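Local structure of acetone carboxylase alpha subunit (5M45) at residues A[179-184]-A[189-194]; A[298-303]-A[557-562]. The protein is the alpha subunit of acetone carboxylase, a large multi-chain enzyme assembly, and belongs to the hydantoinase B/oxoprolinase family. All blocks are in the same frame, centred on the assembly; numbering follows the deposited sequence.

How the interactions relate
From the N terminus, interaction 1 comes first. It closes a short loop within the long connection between strands 165-175 and 204-208, with four residues between its segments. Interaction 2 opens later in the chain, at the turn that follows strand 286-297. It closes only at strand 559-563, so 253 residues lie between its segments. The two loops follow in series and neither nest nor cross. The centres of interaction 1 and interaction 2 are about 18 Å apart, and the two do not touch. Interaction 1 holds one loop against itself. Interaction 2 ties the loop between strands 286-297 and 313-324 of the mixed sheet to strand 559-563 of the antiparallel sheet.

Interaction 1: A[179-184]-A[189-194]; sequences TGAVGP and TGQVQR
Thr189 meets Gly183 through its backbone. Thr189 O receives a CA-H...O contact from Gly183 CA at 3.2 Å, with an angle of 134° at the hydrogen. The nearby Gly183 N is too poorly angled to bond to the same oxygen. The CB of Thr189 points away from 179-184, and OG1 is hydrogen-bonded to Thr607 O. At Gly190 the backbone passes close to Val182, whose CG1 lies 4.1 Å from Gly190 C. Neither Gly183 nor Gly190 has a side chain to hold the two backbones apart.

Gln191 carries the side-chain part. A chi1 of 70° places CG over the backbone, flanked by N and C, and the chain bends at chi2. This folds the amide back toward residues 181-183. OE1 stands 3.7 Å from Val182 CB, and NE2 stands 3.7 Å from Ala181 CB. At the root of the side chain, Gln191 CB lies 4.0 Å from Val182 CG2. Val182 and Gln191 run antiparallel as they pass. NE2 is hydrogen-bonded to Asp197 OD1, which helps to set the amide.

Both segments belong to the long loop between strands 165-175 and 204-208. The contact is buried, and Val182 also packs on Pro306 of a second copy of this subunit. No hydrogen bond joins the two segments, and Gln191 N is buried without a partner. The chemistry therefore implies cohesion by close packing, with the polar anchors supplied by neighbouring residues.

Interaction 2: A[298-303]-A[557-562]; sequences YAHEDV and GYRFAA
Arg559 reaches across to Asp302 and grips one carboxylate oxygen with two nitrogens. Arg559 NH1 and NH2 each donate to Asp302 OD2 at 3.0 Å, in moderately bent bonds. This is an end-on salt bridge. OD2 lies in the guanidinium plane and is met on its anti side. The carboxylate is turned steeply against that plane, 78° from it, so the pair is not the flat two-oxygen arrangement. Arg559 extends from its backbone and then bends at chi3 (67°), which turns the guanidinium toward the aspartate.

Both charged groups have further partners. Lys600 also forms a salt bridge with OD2, while Arg304 pairs with OD1. Asp602 takes Arg559 NH2 in a second salt bridge. Such a buried cluster of alternating charges would be expected to keep Asp302 ionised.

Residues His300 to Val303 form a type I beta turn, closed by Val303 N donating to His300 O at 3.1 Å. Asp302 lies inside this turn, just beyond strand 286-297. Asp302 N donates to His300 ND1 at 3.1 Å, close to the imidazole plane. That bond helps to fix the ring's rotation. Arg559 belongs to strand 559-563 of a five-stranded antiparallel sheet, and its backbone pairs with Asp602 on the adjacent strand 598-602.

The looser side is at His300, which is partly exposed to solvent. His300 CE1 approaches Arg559 NH2 at 4.0 Å, without a hydrogen bond between them. The ring and guanidinium planes are 80° apart, and the approach is oblique. The backbones stay well separated, with Asp302 CA 11.7 Å from Arg559 CA, and the long arginine side chain spans most of the distance.

Interaction 1: A[179-184]-A[189-194]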
loop_
_atom_site.group_PDB
_atom_site.type_symbol
_atom_site.label_atom_id
_atom_site.label_comp_id
_atom_site.label_asym_id
_atom_site.label_seq_id
_atom_site.Cartn_x
_atom_site.Cartn_y
_atom_site.Cartn_z
ATOM N N THR A 179 -7.780 -1.611 6.499
ATOM C CA THR A 179 -6.629 -1.991 5.717
ATOM C C THR A 179 -5.678 -0.820 5.444
ATOM O O THR A 179 -4.894 -0.874 4.505
ATOM C CB THR A 179 -7.021 -2.704 4.385
ATOM O OG1 THR A 179 -8.058 -1.998 3.711
ATOM C CG2 THR A 179 -7.522 -4.115 4.681
ATOM N N GLY A 180 -5.688 0.206 6.286
ATOM C CA GLY A 180 -4.726 1.290 6.126
ATOM C C GLY A 180 -4.981 2.118 4.875
ATOM O O GLY A 180 -4.035 2.440 4.130
ATOM N N ALA A 181 -6.244 2.467 4.649
ATOM C CA ALA A 181 -6.609 3.489 3.643
ATOM C C ALA A 181 -6.441 4.869 4.258
ATOM O O ALA A 181 -6.269 5.001 5.476
ATOM C CB ALA A 181 -8.044 3.278 3.158
ATOM N N VAL A 182 -6.476 5.892 3.405
ATOM C CA VAL A 182 -6.417 7.314 3.821
ATOM C C VAL A 182 -7.452 7.608 4.943
ATOM O O VAL A 182 -7.099 8.187 5.982
ATOM C CB VAL A 182 -6.615 8.257 2.616
ATOM C CG1 VAL A 182 -6.810 9.718 3.053
ATOM C CG2 VAL A 182 -5.424 8.116 1.645
ATOM N N GLY A 183 -8.687 7.182 4.736
ATOM C CA GLY A 183 -9.731 7.301 5.768
ATOM C C GLY A 183 -9.715 6.140 6.773
ATOM O O GLY A 183 -9.536 4.988 6.373
ATOM N N PRO A 184 -9.933 6.436 8.070
ATOM C CA PRO A 184 -9.933 5.422 9.121
ATOM C C PRO A 184 -11.267 4.724 9.312
ATOM O O PRO A 184 -12.136 5.206 10.036
ATOM C CB PRO A 184 -9.583 6.225 10.377
ATOM C CG PRO A 184 -10.158 7.586 10.122
ATOM C CD PRO A 184 -9.989 7.799 8.636
ATOM N N THR A 189 -13.621 6.958 3.144
ATOM C CA THR A 189 -13.587 8.101 2.255
ATOM C C THR A 189 -12.258 8.842 2.478
ATOM O O THR A 189 -11.613 8.652 3.515
ATOM C CB THR A 189 -14.709 9.093 2.553
ATOM O OG1 THR A 189 -14.590 9.546 3.914
ATOM C CG2 THR A 189 -16.067 8.445 2.371
ATOM N N GLY A 190 -11.905 9.691 1.518
ATOM C CA GLY A 190 -10.674 10.491 1.564
ATOM C C GLY A 190 -9.841 10.303 0.339
ATOM O O GLY A 190 -9.533 11.272 -0.355
ATOM N N GLN A 191 -9.454 9.055 0.071
ATOM C CA GLN A 191 -8.823 8.688 -1.211
ATOM C C GLN A 191 -9.875 8.732 -2.351
ATOM O O GLN A 191 -11.077 8.573 -2.093
ATOM C CB GLN A 191 -8.190 7.278 -1.129
ATOM C CG GLN A 191 -9.179 6.108 -1.046
ATOM C CD GLN A 191 -9.668 5.736 0.355
ATOM O OE1 GLN A 191 -9.555 6.491 1.327
ATOM N NE2 GLN A 191 -10.237 4.556 0.449
ATOM N N VAL A 192 -9.401 8.946 -3.585
ATOM C CA VAL A 192 -10.218 8.914 -4.798
ATOM C C VAL A 192 -9.780 7.939 -5.895
ATOM O O VAL A 192 -10.403 7.897 -6.972
ATOM C CB VAL A 192 -10.412 10.314 -5.410
ATOM C CG1 VAL A 192 -11.134 11.196 -4.420
ATOM C CG2 VAL A 192 -9.080 10.952 -5.850
ATOM N N GLN A 193 -8.738 7.157 -5.582
ATOM C CA GLN A 193 -8.082 6.212 -6.479
ATOM C C GLN A 193 -7.521 5.029 -5.653
ATOM O O GLN A 193 -7.455 5.106 -4.440
ATOM C CB GLN A 193 -6.837 6.853 -7.130
ATOM C CG GLN A 193 -7.079 7.992 -8.027
ATOM C CD GLN A 193 -5.800 8.471 -8.684
ATOM O OE1 GLN A 193 -5.378 7.906 -9.683
ATOM N NE2 GLN A 193 -5.174 9.489 -8.116
ATOM N N ARG A 194 -7.046 4.001 -6.356
ATOM C CA ARG A 194 -6.361 2.829 -5.765
ATOM C C ARG A 194 -5.235 3.227 -4.826
ATOM O O ARG A 194 -4.973 2.559 -3.834
ATOM C CB ARG A 194 -5.792 1.958 -6.902
ATOM C CG ARG A 194 -5.152 0.619 -6.521
ATOM C CD ARG A 194 -4.641 -0.119 -7.749
ATOM N NE ARG A 194 -4.232 -1.494 -7.465
ATOM C CZ ARG A 194 -5.050 -2.502 -7.137
ATOM N NH1 ARG A 194 -6.391 -2.353 -7.129
ATOM N NH2 ARG A 194 -4.541 -3.710 -6.811
#

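Interaction 2: A[298-303]-A[557-562]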
loop_
_atom_site.group_PDB
_atom_site.type_symbol
_atom_site.label_atom_id
_atom_site.label_comp_id
_atom_site.label_asym_id
_atom_site.label_seq_id
_atom_site.Cartn_x
_atom_site.Cartn_y
_atom_site.Cartn_z
ATOM N N TYR A 298 -20.051 15.021 -3.679
ATOM C CA TYR A 298 -18.638 15.342 -3.425
ATOM C C TYR A 298 -18.310 16.825 -3.590
ATOM O O TYR A 298 -17.188 17.234 -3.298
ATOM C CB TYR A 298 -17.691 14.456 -4.263
ATOM C CG TYR A 298 -17.237 13.144 -3.618
ATOM C CD1 TYR A 298 -18.052 12.450 -2.701
ATOM C CD2 TYR A 298 -16.004 12.586 -3.937
ATOM C CE1 TYR A 298 -17.643 11.245 -2.140
ATOM C CE2 TYR A 298 -15.583 11.389 -3.380
ATOM C CZ TYR A 298 -16.401 10.719 -2.479
ATOM O OH TYR A 298 -16.002 9.530 -1.921
ATOM N N ALA A 299 -19.252 17.638 -4.042
ATOM C CA ALA A 299 -19.036 19.099 -4.128
ATOM C C ALA A 299 -18.980 19.794 -2.757
ATOM O O ALA A 299 -18.333 20.840 -2.637
ATOM C CB ALA A 299 -20.067 19.773 -5.035
ATOM N N HIS A 300 -19.633 19.211 -1.739
ATOM C CA HIS A 300 -19.773 19.848 -0.420
ATOM C C HIS A 300 -18.378 20.050 0.234
ATOM O O HIS A 300 -17.490 19.195 0.098
ATOM C CB HIS A 300 -20.653 18.956 0.499
ATOM C CG HIS A 300 -21.189 19.644 1.713
ATOM N ND1 HIS A 300 -20.471 19.778 2.875
ATOM C CD2 HIS A 300 -22.409 20.175 1.974
ATOM C CE1 HIS A 300 -21.202 20.384 3.797
ATOM N NE2 HIS A 300 -22.378 20.651 3.270
ATOM N N GLU A 301 -18.226 21.137 0.977
ATOM C CA GLU A 301 -16.952 21.444 1.629
ATOM C C GLU A 301 -16.465 20.411 2.666
ATOM O O GLU A 301 -15.276 20.336 2.944
ATOM C CB GLU A 301 -16.957 22.851 2.251
ATOM C CG GLU A 301 -17.911 23.021 3.433
ATOM C CD GLU A 301 -17.660 24.284 4.267
ATOM O OE1 GLU A 301 -18.665 24.778 4.839
ATOM O OE2 GLU A 301 -16.474 24.744 4.390
ATOM N N ASP A 302 -17.365 19.613 3.241
ATOM C CA ASP A 302 -16.990 18.604 4.237
ATOM C C ASP A 302 -16.522 17.277 3.601
ATOM O O ASP A 302 -16.223 16.341 4.330
ATOM C CB ASP A 302 -18.130 18.375 5.250
ATOM C CG ASP A 302 -18.297 19.553 6.230
ATOM O OD1 ASP A 302 -17.426 20.460 6.220
ATOM O OD2 ASP A 302 -19.269 19.558 7.045
ATOM N N VAL A 303 -16.463 17.208 2.258
ATOM C CA VAL A 303 -15.763 16.150 1.559
ATOM C C VAL A 303 -14.387 16.707 1.100
ATOM O O VAL A 303 -14.278 17.319 0.021
ATOM C CB VAL A 303 -16.567 15.603 0.369
ATOM C CG1 VAL A 303 -15.833 14.463 -0.315
ATOM C CG2 VAL A 303 -17.953 15.098 0.845
ATOM N N GLY A 557 -31.303 9.603 3.911
ATOM C CA GLY A 557 -30.375 9.807 5.033
ATOM C C GLY A 557 -30.131 11.260 5.376
ATOM O O GLY A 557 -30.389 12.160 4.561
ATOM N N TYR A 558 -29.639 11.482 6.595
ATOM C CA TYR A 558 -29.177 12.774 7.055
ATOM C C TYR A 558 -28.116 12.592 8.155
ATOM O O TYR A 558 -27.927 11.500 8.675
ATOM C CB TYR A 558 -30.342 13.664 7.529
ATOM C CG TYR A 558 -30.979 13.224 8.854
ATOM C CD1 TYR A 558 -31.966 12.249 8.893
ATOM C CD2 TYR A 558 -30.572 13.779 10.067
ATOM C CE1 TYR A 558 -32.540 11.840 10.101
ATOM C CE2 TYR A 558 -31.143 13.366 11.295
ATOM C CZ TYR A 558 -32.118 12.401 11.312
ATOM O OH TYR A 558 -32.680 11.983 12.531
ATOM N N ARG A 559 -27.423 13.691 8.445
ATOM C CA ARG A 559 -26.354 13.790 9.442
ATOM C C ARG A 559 -26.800 14.600 10.659
ATOM O O ARG A 559 -27.419 15.666 10.497
ATOM C CB ARG A 559 -25.139 14.525 8.794
ATOM C CG ARG A 559 -24.066 14.980 9.744
ATOM C CD ARG A 559 -22.785 15.468 9.064
ATOM N NE ARG A 559 -22.907 16.714 8.281
ATOM C CZ ARG A 559 -21.862 17.489 7.946
ATOM N NH1 ARG A 559 -20.620 17.211 8.359
ATOM N NH2 ARG A 559 -22.048 18.563 7.206
ATOM N N PHE A 560 -26.485 14.101 11.853
ATOM C CA PHE A 560 -26.446 14.882 13.098
ATOM C C PHE A 560 -25.154 14.624 13.863
ATOM O O PHE A 560 -24.864 13.485 14.215
ATOM C CB PHE A 560 -27.619 14.562 14.054
ATOM C CG PHE A 560 -27.559 15.324 15.362
ATOM C CD1 PHE A 560 -28.125 16.583 15.474
ATOM C CD2 PHE A 560 -26.949 14.760 16.505
ATOM C CE1 PHE A 560 -28.050 17.300 16.688
ATOM C CE2 PHE A 560 -26.897 15.454 17.710
ATOM C CZ PHE A 560 -27.438 16.732 17.794
ATOM N N ALA A 561 -24.413 15.702 14.128
ATOM C CA ALA A 561 -23.243 15.701 14.990
ATOM C C ALA A 561 -23.170 16.990 15.779
ATOM O O ALA A 561 -23.647 18.040 15.308
ATOM C CB ALA A 561 -21.972 15.533 14.169
ATOM N N ALA A 562 -22.573 16.934 16.972
ATOM C CA ALA A 562 -22.443 18.120 17.839
ATOM C C ALA A 562 -21.061 18.205 18.511
ATOM O O ALA A 562 -20.616 17.263 19.126
ATOM C CB ALA A 562 -23.569 18.144 18.887
#